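Local coordinates for protein N-acetylgalactosaminyltransferase 7 (Homo sapiens, PDB 6IWR) that is a human glycosyltransferase that pairs a family 2, GT-A-type domain with a ricin-type beta-trefoil lectin domain, at residues D289-G294 / V305-Q310; R293-W298 / Y459-H464; L301-P306 / S463-P468; Y322-M327 / L370-C375. All coordinates share one frame; numbering follows the deposited sequence.

Contact 1: residues D289-G294 / V305-Q310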
loop_
_atom_site.group_PDB
_atom_site.type_symbol
_atom_site.label_atom_id
_atom_site.label_comp_id
_atom_site.label_asym_id
_atom_site.label_seq_id
_atom_site.Cartn_x
_atom_site.Cartn_y
_atom_site.Cartn_z
ATOM N N ASP A 289 -20.508 -18.456 16.981
ATOM C CA ASP A 289 -21.311 -18.845 15.830
ATOM C C ASP A 289 -21.074 -17.939 14.635
ATOM O O ASP A 289 -21.776 -18.062 13.617
ATOM C CB ASP A 289 -22.797 -18.816 16.199
ATOM C CG ASP A 289 -23.360 -20.190 16.481
ATOM O OD1 ASP A 289 -22.574 -21.154 16.584
ATOM O OD2 ASP A 289 -24.605 -20.316 16.580
ATOM N N GLY A 290 -20.125 -17.014 14.755
ATOM C CA GLY A 290 -19.891 -16.002 13.757
ATOM C C GLY A 290 -20.813 -14.808 13.826
ATOM O O GLY A 290 -20.820 -13.999 12.889
ATOM N N TYR A 291 -21.598 -14.662 14.886
ATOM C CA TYR A 291 -22.521 -13.539 14.952
ATOM C C TYR A 291 -21.806 -12.324 15.528
ATOM O O TYR A 291 -21.175 -12.399 16.585
ATOM C CB TYR A 291 -23.759 -13.894 15.776
ATOM C CG TYR A 291 -24.554 -15.050 15.194
ATOM C CD1 TYR A 291 -24.390 -15.436 13.873
ATOM C CD2 TYR A 291 -25.465 -15.761 15.976
ATOM C CE1 TYR A 291 -25.104 -16.500 13.350
ATOM C CE2 TYR A 291 -26.190 -16.828 15.460
ATOM C CZ TYR A 291 -26.010 -17.190 14.146
ATOM O OH TYR A 291 -26.707 -18.260 13.614
ATOM N N ALA A 292 -21.901 -11.209 14.819
ATOM C CA ALA A 292 -21.382 -9.936 15.272
ATOM C C ALA A 292 -22.523 -8.938 15.288
ATOM O O ALA A 292 -23.528 -9.095 14.592
ATOM C CB ALA A 292 -20.244 -9.453 14.368
ATOM N N ARG A 293 -22.384 -7.908 16.105
ATOM C CA ARG A 293 -23.280 -6.778 15.980
ATOM C C ARG A 293 -22.460 -5.586 15.484
ATOM O O ARG A 293 -21.225 -5.578 15.581
ATOM C CB ARG A 293 -24.052 -6.533 17.304
ATOM C CG ARG A 293 -23.180 -6.497 18.527
ATOM C CD ARG A 293 -23.854 -6.914 19.828
ATOM N NE ARG A 293 -25.187 -6.369 20.001
ATOM C CZ ARG A 293 -25.527 -5.399 20.847
ATOM N NH1 ARG A 293 -26.801 -5.028 20.929
ATOM N NH2 ARG A 293 -24.622 -4.803 21.607
ATOM N N GLY A 294 -23.144 -4.623 14.863
ATOM C CA GLY A 294 -22.475 -3.463 14.286
ATOM C C GLY A 294 -22.211 -2.386 15.330
ATOM O O GLY A 294 -23.035 -2.135 16.217
ATOM N N VAL A 305 -18.449 -6.173 16.594
ATOM C CA VAL A 305 -18.097 -6.794 17.868
ATOM C C VAL A 305 -18.934 -8.053 18.038
ATOM O O VAL A 305 -20.040 -8.149 17.491
ATOM C CB VAL A 305 -18.286 -5.830 19.053
ATOM C CG1 VAL A 305 -17.492 -4.537 18.843
ATOM C CG2 VAL A 305 -19.775 -5.568 19.285
ATOM N N PRO A 306 -18.454 -9.039 18.778
ATOM C CA PRO A 306 -19.198 -10.301 18.881
ATOM C C PRO A 306 -20.554 -10.095 19.540
ATOM O O PRO A 306 -20.748 -9.180 20.347
ATOM C CB PRO A 306 -18.284 -11.175 19.743
ATOM C CG PRO A 306 -17.479 -10.185 20.536
ATOM C CD PRO A 306 -17.246 -9.029 19.615
ATOM N N LEU A 307 -21.501 -10.964 19.187
ATOM C CA LEU A 307 -22.808 -10.950 19.842
ATOM C C LEU A 307 -22.648 -11.234 21.335
ATOM O O LEU A 307 -21.867 -12.096 21.740
ATOM C CB LEU A 307 -23.743 -11.973 19.191
ATOM C CG LEU A 307 -25.161 -12.048 19.760
ATOM C CD1 LEU A 307 -25.931 -10.789 19.480
ATOM C CD2 LEU A 307 -25.871 -13.233 19.162
ATOM N N THR A 308 -23.386 -10.518 22.143
ATOM C CA THR A 308 -23.123 -10.526 23.570
ATOM C C THR A 308 -23.924 -11.604 24.282
ATOM O O THR A 308 -24.948 -12.080 23.778
ATOM C CB THR A 308 -23.497 -9.191 24.166
ATOM O OG1 THR A 308 -24.904 -9.023 23.960
ATOM C CG2 THR A 308 -22.728 -8.064 23.525
ATOM N N PRO A 309 -23.495 -11.997 25.479
ATOM C CA PRO A 309 -24.352 -12.873 26.299
ATOM C C PRO A 309 -25.660 -12.220 26.730
ATOM O O PRO A 309 -26.685 -12.908 26.816
ATOM C CB PRO A 309 -23.454 -13.223 27.498
ATOM C CG PRO A 309 -22.222 -12.378 27.369
ATOM C CD PRO A 309 -22.100 -11.995 25.941
ATOM N N GLN A 310 -25.665 -10.912 27.001
ATOM C CA GLN A 310 -26.918 -10.228 27.329
ATOM C C GLN A 310 -27.968 -10.444 26.247
ATOM O O GLN A 310 -29.137 -10.723 26.541
ATOM C CB GLN A 310 -26.687 -8.721 27.520
ATOM C CG GLN A 310 -25.690 -8.314 28.599
ATOM C CD GLN A 310 -24.251 -8.402 28.138
ATOM O OE1 GLN A 310 -23.958 -8.883 27.042
ATOM N NE2 GLN A 310 -23.339 -7.942 28.983
#
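Arg293 and Val305 face each other as an antiparallel hydrogen-bonded pair, Arg293 N donating a hydrogen bond to Val305 O at 2.7 Å and Val305 N to Arg293 O at 3.0 Å. Their side chains leave on one face of the two-stranded ladder, and there the closest side-chain pair is Arg293 CG and Val305 CG2, 3.6 Å apart. Arg293 CG stands between its own backbone N and carbonyl carbon (chi1 49°); the nearly extended chi2 carries CD past the valine to within 4.0 Å of Thr308 CG2, and the bend at chi3 (-43°) then turns NE and the guanidinium aside. The guanidinium continues beyond the two segments to a salt bridge with Asp460, while NE and NH1 bond to the carbonyls of Arg323 and Ile457.

In the next pair, Ala292 and Pro306, the CA atoms lie 4.2 Å apart and the side chains diverge. Tyr291 and Leu307 run side by side, CB to CB 3.9 Å; Leu307 CD2 meets the tyrosine ring at its edge, and Asp289 CB covers one face of that ring.

The looser side begins at Pro306, whose ring turns away from the other strand and is partly exposed; beyond it the chain runs out to exposed Pro309 and Gln310, which do not touch the other segment. Between the two regimes, buried Thr308 takes the N-cap position of helix 309-313, its OG1 bonded to Glu311 N and to Tyr459 OH. The segments thus form the open end of the hairpin of strands 292-296 and 302-306, which borders strand 322-323 through a hydrogen bond between Tyr322 OH and Ala292 O.

Contact 2: residues R293-W298 / Y459-H464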
loop_
_atom_site.group_PDB
_atom_site.type_symbol
_atom_site.label_atom_id
_atom_site.label_comp_id
_atom_site.label_asym_id
_atom_site.label_seq_id
_atom_site.Cartn_x
_atom_site.Cartn_y
_atom_site.Cartn_z
ATOM N N ARG A 293 -22.384 -7.908 16.105
ATOM C CA ARG A 293 -23.280 -6.778 15.980
ATOM C C ARG A 293 -22.460 -5.586 15.484
ATOM O O ARG A 293 -21.225 -5.578 15.581
ATOM C CB ARG A 293 -24.052 -6.533 17.304
ATOM C CG ARG A 293 -23.180 -6.497 18.527
ATOM C CD ARG A 293 -23.854 -6.914 19.828
ATOM N NE ARG A 293 -25.187 -6.369 20.001
ATOM C CZ ARG A 293 -25.527 -5.399 20.847
ATOM N NH1 ARG A 293 -26.801 -5.028 20.929
ATOM N NH2 ARG A 293 -24.622 -4.803 21.607
ATOM N N GLY A 294 -23.144 -4.623 14.863
ATOM C CA GLY A 294 -22.475 -3.463 14.286
ATOM C C GLY A 294 -22.211 -2.386 15.330
ATOM O O GLY A 294 -23.035 -2.135 16.217
ATOM N N ALA A 295 -21.064 -1.730 15.190
ATOM C CA ALA A 295 -20.570 -0.795 16.185
ATOM C C ALA A 295 -19.726 0.261 15.469
ATOM O O ALA A 295 -19.756 0.377 14.239
ATOM C CB ALA A 295 -19.795 -1.547 17.278
ATOM N N TRP A 296 -18.956 1.021 16.247
ATOM C CA TRP A 296 -18.135 2.104 15.735
ATOM C C TRP A 296 -17.147 2.483 16.823
ATOM O O TRP A 296 -17.372 2.203 17.999
ATOM C CB TRP A 296 -18.996 3.308 15.345
ATOM C CG TRP A 296 -19.790 3.792 16.500
ATOM C CD1 TRP A 296 -19.385 4.683 17.449
ATOM C CD2 TRP A 296 -21.118 3.391 16.863
ATOM N NE1 TRP A 296 -20.377 4.870 18.381
ATOM C CE2 TRP A 296 -21.455 4.091 18.048
ATOM C CE3 TRP A 296 -22.054 2.518 16.302
ATOM C CZ2 TRP A 296 -22.687 3.937 18.689
ATOM C CZ3 TRP A 296 -23.281 2.365 16.932
ATOM C CH2 TRP A 296 -23.587 3.077 18.116
ATOM N N ASP A 297 -16.042 3.106 16.421
ATOM C CA ASP A 297 -15.150 3.787 17.351
ATOM C C ASP A 297 -15.537 5.269 17.363
ATOM O O ASP A 297 -16.441 5.692 16.640
ATOM C CB ASP A 297 -13.678 3.527 16.982
ATOM C CG ASP A 297 -13.228 4.258 15.706
ATOM O OD1 ASP A 297 -13.881 5.244 15.296
ATOM O OD2 ASP A 297 -12.195 3.846 15.110
ATOM N N TRP A 298 -14.849 6.083 18.156
ATOM C CA TRP A 298 -15.296 7.453 18.380
ATOM C C TRP A 298 -14.828 8.439 17.311
ATOM O O TRP A 298 -15.134 9.638 17.405
ATOM C CB TRP A 298 -14.883 7.871 19.789
ATOM C CG TRP A 298 -15.503 6.882 20.699
ATOM C CD1 TRP A 298 -14.891 5.837 21.341
ATOM C CD2 TRP A 298 -16.900 6.755 20.976
ATOM N NE1 TRP A 298 -15.823 5.097 22.039
ATOM C CE2 TRP A 298 -17.061 5.642 21.826
ATOM C CE3 TRP A 298 -18.035 7.485 20.589
ATOM C CZ2 TRP A 298 -18.294 5.247 22.296
ATOM C CZ3 TRP A 298 -19.267 7.098 21.074
ATOM C CH2 TRP A 298 -19.391 5.984 21.906
ATOM N N TYR A 459 -24.515 -0.935 24.965
ATOM C CA TYR A 459 -23.794 -1.147 26.218
ATOM C C TYR A 459 -22.453 -1.874 26.071
ATOM O O TYR A 459 -21.712 -1.941 27.052
ATOM C CB TYR A 459 -24.712 -1.941 27.156
ATOM C CG TYR A 459 -25.161 -3.213 26.471
ATOM C CD1 TYR A 459 -24.319 -4.313 26.409
ATOM C CD2 TYR A 459 -26.397 -3.299 25.831
ATOM C CE1 TYR A 459 -24.695 -5.463 25.773
ATOM C CE2 TYR A 459 -26.779 -4.454 25.189
ATOM C CZ TYR A 459 -25.916 -5.536 25.157
ATOM O OH TYR A 459 -26.265 -6.710 24.510
ATOM N N ASP A 460 -22.115 -2.427 24.902
ATOM C CA ASP A 460 -20.847 -3.153 24.778
ATOM C C ASP A 460 -19.758 -2.394 24.033
ATOM O O ASP A 460 -18.606 -2.850 24.040
ATOM C CB ASP A 460 -21.027 -4.514 24.085
ATOM C CG ASP A 460 -21.917 -4.444 22.868
ATOM O OD1 ASP A 460 -22.582 -3.404 22.703
ATOM O OD2 ASP A 460 -21.976 -5.426 22.089
ATOM N N ILE A 461 -20.062 -1.250 23.421
ATOM C CA ILE A 461 -19.077 -0.627 22.543
ATOM C C ILE A 461 -17.867 -0.130 23.330
ATOM O O ILE A 461 -16.716 -0.378 22.946
ATOM C CB ILE A 461 -19.716 0.506 21.732
ATOM C CG1 ILE A 461 -20.629 -0.105 20.678
ATOM C CG2 ILE A 461 -18.619 1.422 21.167
ATOM C CD1 ILE A 461 -21.491 0.897 19.962
ATOM N N THR A 462 -18.093 0.609 24.421
ATOM C CA THR A 462 -16.937 1.178 25.112
ATOM C C THR A 462 -16.048 0.101 25.695
ATOM O O THR A 462 -14.891 0.373 26.034
ATOM C CB THR A 462 -17.350 2.122 26.219
ATOM O OG1 THR A 462 -18.053 1.377 27.226
ATOM C CG2 THR A 462 -18.229 3.225 25.656
ATOM N N SER A 463 -16.552 -1.122 25.794
ATOM C CA SER A 463 -15.713 -2.224 26.223
ATOM C C SER A 463 -14.790 -2.713 25.109
ATOM O O SER A 463 -13.817 -3.411 25.389
ATOM C CB SER A 463 -16.599 -3.340 26.769
ATOM O OG SER A 463 -16.443 -4.529 26.043
ATOM N N HIS A 464 -15.031 -2.323 23.862
ATOM C CA HIS A 464 -14.119 -2.653 22.772
ATOM C C HIS A 464 -13.411 -1.441 22.190
ATOM O O HIS A 464 -12.293 -1.577 21.681
ATOM C CB HIS A 464 -14.860 -3.363 21.626
ATOM C CG HIS A 464 -15.372 -4.722 21.982
ATOM N ND1 HIS A 464 -14.622 -5.865 21.819
ATOM C CD2 HIS A 464 -16.564 -5.125 22.481
ATOM C CE1 HIS A 464 -15.326 -6.913 22.208
ATOM N NE2 HIS A 464 -16.507 -6.490 22.615
#
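Ile461 drives its side chain in among Ala295, Trp296 and Trp298. CD1 sits over one face of the Trp296 indole, 3.5 Å from the centroid of the six-membered ring and 13° off its normal, a CH-pi contact set toward the rim of the ring system. The Trp296 CB points the other way, but with CG lodged between backbone N and carbonyl carbon (chi1 58°) the indole swings back across the isoleucine at about a right angle. Ile461 CG1 rests 3.8 Å from Ala295 CB. Ile461 CG2 has Trp296 O as its nearest neighbour, at 3.5 Å, and approaches Trp298 CZ2 at 4.0 Å. Thr462 CG2 touches the same Trp298 carbon obliquely, at the rim of the apolar patch; Trp298 NE1 is bonded to Tyr465 O.

Farther out, polar groups take over. Arg293 NH2 presents itself to both oxygens of Asp460, 2.7 Å from OD1 and 2.8 Å from OD2; it meets OD2 on the syn side but 32° out of the carboxylate plane. Tyr459 OH lies over one face of the guanidinium and bonds to Thr308 OG1 and Glu311 OE2. The contact thus runs from a buried ion pair at one end to the two tryptophans at the other. This is a hairpin strand, 292-296, covered by the loop that follows helix 450-457 and fastened by a buried arginine-aspartate salt bridge.

Contact 3: residues L301-P306 / S463-P468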
loop_
_atom_site.group_PDB
_atom_site.type_symbol
_atom_site.label_atom_id
_atom_site.label_comp_id
_atom_site.label_asym_id
_atom_site.label_seq_id
_atom_site.Cartn_x
_atom_site.Cartn_y
_atom_site.Cartn_z
ATOM N N LEU A 301 -15.669 5.323 12.694
ATOM C CA LEU A 301 -15.364 4.258 11.759
ATOM C C LEU A 301 -16.152 3.005 12.127
ATOM O O LEU A 301 -16.229 2.617 13.299
ATOM C CB LEU A 301 -13.871 3.952 11.750
ATOM C CG LEU A 301 -13.029 5.153 11.330
ATOM C CD1 LEU A 301 -11.584 4.717 11.254
ATOM C CD2 LEU A 301 -13.540 5.773 10.011
ATOM N N TRP A 302 -16.739 2.386 11.113
ATOM C CA TRP A 302 -17.482 1.153 11.277
ATOM C C TRP A 302 -16.625 0.060 11.910
ATOM O O TRP A 302 -15.476 -0.136 11.521
ATOM C CB TRP A 302 -17.979 0.719 9.900
ATOM C CG TRP A 302 -18.446 -0.663 9.849
ATOM C CD1 TRP A 302 -17.767 -1.741 9.355
ATOM C CD2 TRP A 302 -19.703 -1.151 10.317
ATOM N NE1 TRP A 302 -18.535 -2.867 9.486
ATOM C CE2 TRP A 302 -19.726 -2.531 10.078
ATOM C CE3 TRP A 302 -20.817 -0.552 10.911
ATOM C CZ2 TRP A 302 -20.811 -3.322 10.411
ATOM C CZ3 TRP A 302 -21.894 -1.345 11.245
ATOM C CH2 TRP A 302 -21.882 -2.714 10.992
ATOM N N LYS A 303 -17.199 -0.666 12.871
ATOM C CA LYS A 303 -16.525 -1.737 13.600
ATOM C C LYS A 303 -17.534 -2.845 13.897
ATOM O O LYS A 303 -18.748 -2.606 13.956
ATOM C CB LYS A 303 -15.922 -1.246 14.934
ATOM C CG LYS A 303 -14.836 -0.177 14.855
ATOM C CD LYS A 303 -13.508 -0.704 14.337
ATOM C CE LYS A 303 -12.473 0.425 14.235
ATOM N NZ LYS A 303 -11.207 -0.002 13.536
ATOM N N ARG A 304 -17.038 -4.065 14.106
ATOM C CA ARG A 304 -17.919 -5.182 14.440
ATOM C C ARG A 304 -17.484 -5.824 15.751
ATOM O O ARG A 304 -16.290 -5.994 16.005
ATOM C CB ARG A 304 -17.955 -6.227 13.310
ATOM C CG ARG A 304 -18.562 -5.693 12.013
ATOM C CD ARG A 304 -18.335 -6.656 10.833
ATOM N NE ARG A 304 -19.268 -7.791 10.837
ATOM C CZ ARG A 304 -18.932 -9.056 11.095
ATOM N NH1 ARG A 304 -17.664 -9.369 11.366
ATOM N NH2 ARG A 304 -19.864 -10.008 11.075
ATOM N N VAL A 305 -18.449 -6.173 16.594
ATOM C CA VAL A 305 -18.097 -6.794 17.868
ATOM C C VAL A 305 -18.934 -8.053 18.038
ATOM O O VAL A 305 -20.040 -8.149 17.491
ATOM C CB VAL A 305 -18.286 -5.830 19.053
ATOM C CG1 VAL A 305 -17.492 -4.537 18.843
ATOM C CG2 VAL A 305 -19.775 -5.568 19.285
ATOM N N PRO A 306 -18.454 -9.039 18.778
ATOM C CA PRO A 306 -19.198 -10.301 18.881
ATOM C C PRO A 306 -20.554 -10.095 19.540
ATOM O O PRO A 306 -20.748 -9.180 20.347
ATOM C CB PRO A 306 -18.284 -11.175 19.743
ATOM C CG PRO A 306 -17.479 -10.185 20.536
ATOM C CD PRO A 306 -17.246 -9.029 19.615
ATOM N N SER A 463 -16.552 -1.122 25.794
ATOM C CA SER A 463 -15.713 -2.224 26.223
ATOM C C SER A 463 -14.790 -2.713 25.109
ATOM O O SER A 463 -13.817 -3.411 25.389
ATOM C CB SER A 463 -16.599 -3.340 26.769
ATOM O OG SER A 463 -16.443 -4.529 26.043
ATOM N N HIS A 464 -15.031 -2.323 23.862
ATOM C CA HIS A 464 -14.119 -2.653 22.772
ATOM C C HIS A 464 -13.411 -1.441 22.190
ATOM O O HIS A 464 -12.293 -1.577 21.681
ATOM C CB HIS A 464 -14.860 -3.363 21.626
ATOM C CG HIS A 464 -15.372 -4.722 21.982
ATOM N ND1 HIS A 464 -14.622 -5.865 21.819
ATOM C CD2 HIS A 464 -16.564 -5.125 22.481
ATOM C CE1 HIS A 464 -15.326 -6.913 22.208
ATOM N NE2 HIS A 464 -16.507 -6.490 22.615
ATOM N N TYR A 465 -14.056 -0.275 22.221
ATOM C CA TYR A 465 -13.475 0.992 21.778
ATOM C C TYR A 465 -13.728 1.985 22.906
ATOM O O TYR A 465 -14.779 2.644 22.957
ATOM C CB TYR A 465 -14.061 1.413 20.430
ATOM C CG TYR A 465 -13.829 0.331 19.404
ATOM C CD1 TYR A 465 -12.625 0.242 18.748
ATOM C CD2 TYR A 465 -14.780 -0.640 19.158
ATOM C CE1 TYR A 465 -12.371 -0.761 17.844
ATOM C CE2 TYR A 465 -14.549 -1.658 18.235
ATOM C CZ TYR A 465 -13.331 -1.715 17.580
ATOM O OH TYR A 465 -13.051 -2.721 16.656
ATOM N N PRO A 466 -12.790 2.078 23.860
ATOM C CA PRO A 466 -12.985 2.942 25.040
ATOM C C PRO A 466 -13.156 4.406 24.663
ATOM O O PRO A 466 -12.686 4.866 23.622
ATOM C CB PRO A 466 -11.701 2.740 25.849
ATOM C CG PRO A 466 -11.106 1.447 25.341
ATOM C CD PRO A 466 -11.562 1.264 23.930
ATOM N N LEU A 467 -13.833 5.142 25.530
ATOM C CA LEU A 467 -13.960 6.581 25.340
ATOM C C LEU A 467 -12.571 7.217 25.320
ATOM O O LEU A 467 -11.741 6.890 26.174
ATOM C CB LEU A 467 -14.791 7.189 26.459
ATOM C CG LEU A 467 -16.313 7.273 26.275
ATOM C CD1 LEU A 467 -16.765 6.386 25.104
ATOM C CD2 LEU A 467 -17.078 6.963 27.574
ATOM N N PRO A 468 -12.275 8.119 24.384
ATOM C CA PRO A 468 -10.909 8.642 24.287
ATOM C C PRO A 468 -10.708 9.791 25.249
ATOM O O PRO A 468 -11.662 10.522 25.539
ATOM C CB PRO A 468 -10.828 9.127 22.837
ATOM C CG PRO A 468 -12.214 9.677 22.593
ATOM C CD PRO A 468 -13.138 8.688 23.325
#
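On one face of the beta hairpin built from strands 292-296 and 302-306, Lys303 and Val305, two residues apart on the second strand, receive Tyr465 and His464 from the loop that links helix 450-457 to strand 471-474. No hydrogen bond joins the two segments, and the contact rests on aliphatic groups laid against rings. Lys303 CG lies over a face of the Tyr465 ring, 3.9 Å from its centroid and 28° off the normal. A bend at chi2 (-73°) turns the lysine chain across the phenol end, so that CE comes 3.8 Å from Tyr465 CE1.

Val305 serves both aromatics through one methyl. Its CG1 covers a face of the His464 imidazole, 4.0 Å from the centroid and toward the rim, and it also meets Tyr465 at the ring edge, 4.2 Å from CE2. Pro306 CD adds an oblique touch on His464 CE1 at 3.9 Å.

Only Val305 among the touching residues is buried, and His464 is exposed. Beyond the contact, Leu467 and Pro468 lean on Tyr419 of helix 417-423, while Trp302 packs on helix 355-365.

Contact 4: residues Y322-M327 / L370-C375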
loop_
_atom_site.group_PDB
_atom_site.type_symbol
_atom_site.label_atom_id
_atom_site.label_comp_id
_atom_site.label_asym_id
_atom_site.label_seq_id
_atom_site.Cartn_x
_atom_site.Cartn_y
_atom_site.Cartn_z
ATOM N N TYR A 322 -31.433 -10.733 16.105
ATOM C CA TYR A 322 -30.903 -10.112 17.314
ATOM C C TYR A 322 -30.664 -8.621 17.079
ATOM O O TYR A 322 -30.680 -8.134 15.943
ATOM C CB TYR A 322 -29.635 -10.828 17.809
ATOM C CG TYR A 322 -28.461 -10.902 16.838
ATOM C CD1 TYR A 322 -27.498 -9.887 16.792
ATOM C CD2 TYR A 322 -28.289 -11.998 16.004
ATOM C CE1 TYR A 322 -26.415 -9.951 15.938
ATOM C CE2 TYR A 322 -27.214 -12.065 15.139
ATOM C CZ TYR A 322 -26.271 -11.037 15.116
ATOM O OH TYR A 322 -25.179 -11.094 14.276
ATOM N N ARG A 323 -30.455 -7.892 18.177
ATOM C CA ARG A 323 -30.268 -6.446 18.089
ATOM C C ARG A 323 -28.829 -6.079 17.707
ATOM O O ARG A 323 -27.868 -6.623 18.258
ATOM C CB ARG A 323 -30.638 -5.782 19.411
ATOM C CG ARG A 323 -32.021 -6.145 19.920
ATOM C CD ARG A 323 -32.454 -5.330 21.128
ATOM N NE ARG A 323 -31.609 -5.529 22.306
ATOM C CZ ARG A 323 -31.863 -4.959 23.480
ATOM N NH1 ARG A 323 -32.940 -4.200 23.597
ATOM N NH2 ARG A 323 -31.069 -5.148 24.520
ATOM N N SER A 324 -28.690 -5.135 16.778
ATOM C CA SER A 324 -27.434 -4.468 16.505
ATOM C C SER A 324 -27.569 -2.964 16.756
ATOM O O SER A 324 -28.619 -2.384 16.467
ATOM C CB SER A 324 -26.984 -4.701 15.061
ATOM O OG SER A 324 -25.808 -3.946 14.783
ATOM N N PRO A 325 -26.541 -2.301 17.289
ATOM C CA PRO A 325 -26.641 -0.841 17.429
ATOM C C PRO A 325 -26.597 -0.112 16.091
ATOM O O PRO A 325 -27.123 1.007 15.994
ATOM C CB PRO A 325 -25.435 -0.474 18.311
ATOM C CG PRO A 325 -24.936 -1.778 18.887
ATOM C CD PRO A 325 -25.280 -2.821 17.837
ATOM N N ALA A 326 -26.001 -0.719 15.059
ATOM C CA ALA A 326 -25.854 -0.087 13.755
ATOM C C ALA A 326 -25.803 -1.159 12.664
ATOM O O ALA A 326 -25.630 -2.351 12.941
ATOM C CB ALA A 326 -24.589 0.775 13.709
ATOM N N MET A 327 -25.927 -0.717 11.409
ATOM C CA MET A 327 -25.803 -1.569 10.234
ATOM C C MET A 327 -24.595 -1.128 9.409
ATOM O O MET A 327 -24.151 0.021 9.493
ATOM C CB MET A 327 -27.080 -1.499 9.383
ATOM C CG MET A 327 -27.350 -0.059 8.951
ATOM S SD MET A 327 -28.415 0.159 7.511
ATOM C CE MET A 327 -30.001 -0.070 8.296
ATOM N N LEU A 370 -33.405 -2.172 15.261
ATOM C CA LEU A 370 -32.566 -2.607 14.159
ATOM C C LEU A 370 -32.117 -4.020 14.504
ATOM O O LEU A 370 -31.425 -4.222 15.510
ATOM C CB LEU A 370 -31.376 -1.674 14.002
ATOM C CG LEU A 370 -30.589 -1.529 12.703
ATOM C CD1 LEU A 370 -29.134 -1.466 13.040
ATOM C CD2 LEU A 370 -30.867 -2.631 11.763
ATOM N N LEU A 371 -32.517 -5.004 13.693
ATOM C CA LEU A 371 -32.191 -6.402 13.960
ATOM C C LEU A 371 -31.368 -7.006 12.831
ATOM O O LEU A 371 -31.679 -6.806 11.649
ATOM C CB LEU A 371 -33.448 -7.220 14.153
ATOM C CG LEU A 371 -34.370 -6.619 15.192
ATOM C CD1 LEU A 371 -35.701 -7.331 15.121
ATOM C CD2 LEU A 371 -33.745 -6.774 16.559
ATOM N N PHE A 372 -30.310 -7.724 13.208
ATOM C CA PHE A 372 -29.617 -8.622 12.292
ATOM C C PHE A 372 -30.341 -9.955 12.272
ATOM O O PHE A 372 -30.790 -10.443 13.314
ATOM C CB PHE A 372 -28.166 -8.850 12.717
ATOM C CG PHE A 372 -27.252 -7.694 12.434
ATOM C CD1 PHE A 372 -27.753 -6.457 12.059
ATOM C CD2 PHE A 372 -25.877 -7.847 12.575
ATOM C CE1 PHE A 372 -26.898 -5.409 11.816
ATOM C CE2 PHE A 372 -25.020 -6.800 12.337
ATOM C CZ PHE A 372 -25.530 -5.586 11.951
ATOM N N VAL A 373 -30.446 -10.549 11.087
ATOM C CA VAL A 373 -31.279 -11.734 10.878
ATOM C C VAL A 373 -30.394 -12.907 10.465
ATOM O O VAL A 373 -30.113 -13.065 9.275
ATOM C CB VAL A 373 -32.376 -11.453 9.833
ATOM C CG1 VAL A 373 -33.293 -12.653 9.654
ATOM C CG2 VAL A 373 -33.188 -10.201 10.209
ATOM N N PRO A 374 -29.944 -13.753 11.404
ATOM C CA PRO A 374 -29.025 -14.849 11.042
ATOM C C PRO A 374 -29.520 -15.736 9.934
ATOM O O PRO A 374 -28.718 -16.399 9.268
ATOM C CB PRO A 374 -28.915 -15.645 12.355
ATOM C CG PRO A 374 -29.075 -14.623 13.380
ATOM C CD PRO A 374 -30.184 -13.736 12.855
ATOM N N CYS A 375 -30.818 -15.830 9.751
ATOM C CA CYS A 375 -31.300 -16.750 8.745
ATOM C C CYS A 375 -31.438 -16.088 7.387
ATOM O O CYS A 375 -31.794 -16.769 6.420
ATOM C CB CYS A 375 -32.627 -17.387 9.192
ATOM S SG CYS A 375 -32.415 -18.619 10.522
#
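Tyr322 and Phe372 are an antiparallel hydrogen-bonded pair, with Tyr322 N bonded to Phe372 O at 2.9 Å and Phe372 N to Tyr322 O at 2.8 Å. On the face they share, Phe372 CB lies over the Tyr322 ring, 4.0 Å from its centroid, and the two rings stand obliquely, their planes at 59°. Pro374 CG reaches the edge of the tyrosine at CE2, 3.6 Å away. The Phe372 ring in turn carries Ser324 CB over one face, 3.5 Å from the centroid and 19° off the normal, and meets Met327 CA at its edge. Leu370 CD1 lies against the backbone between Ala326 and Met327. The other face of the strand pair holds Arg323 and Leu371, whose CG and CD2, respectively, are 3.8 Å apart.

Strand 322-323 is thus a short edge addition to the large mixed sheet of the glycosyltransferase domain, where strand 369-373 also runs parallel to strand 264-274. Ser324 N extends the ladder by a bond to Leu370 O at 3.1 Å.

In the second shell, the serine OG, set anti to its backbone N (chi1 175°), accepts a bond from Gly294 N, and Tyr322 OH bonds to Ala292 O. Trp364 NE1 of helix 355-365 holds Ser324 O. The Arg323 guanidinium forms a salt bridge with Glu311, and Cys375, in the corner that begins at Pro374, is tied to Cys137 by a disulfide.

Overall arrangement
The hairpin of strands 292-296 and 302-306 connects the four contacts. Contact 1 pairs its strands, while contacts 2 and 3 lay the overlapping segments 459-464 and 463-468, which share Ser463 and His464, on it, with centres only about 3 Å apart. Contact 1 lies about 11 Å from contact 2 and about 10 Å from contact 4, centre to centre. Arg293 is common to contacts 1 and 2, and its NE also reaches Arg323 O of contact 4 at 3.2 Å. Trp302 of contact 3 touches contact 4, its CZ3 3.2 Å from Met327 O, although their centres are about 16 Å apart. The Met327 side chain of contact 4 is about 13 Å from the bound manganese ion.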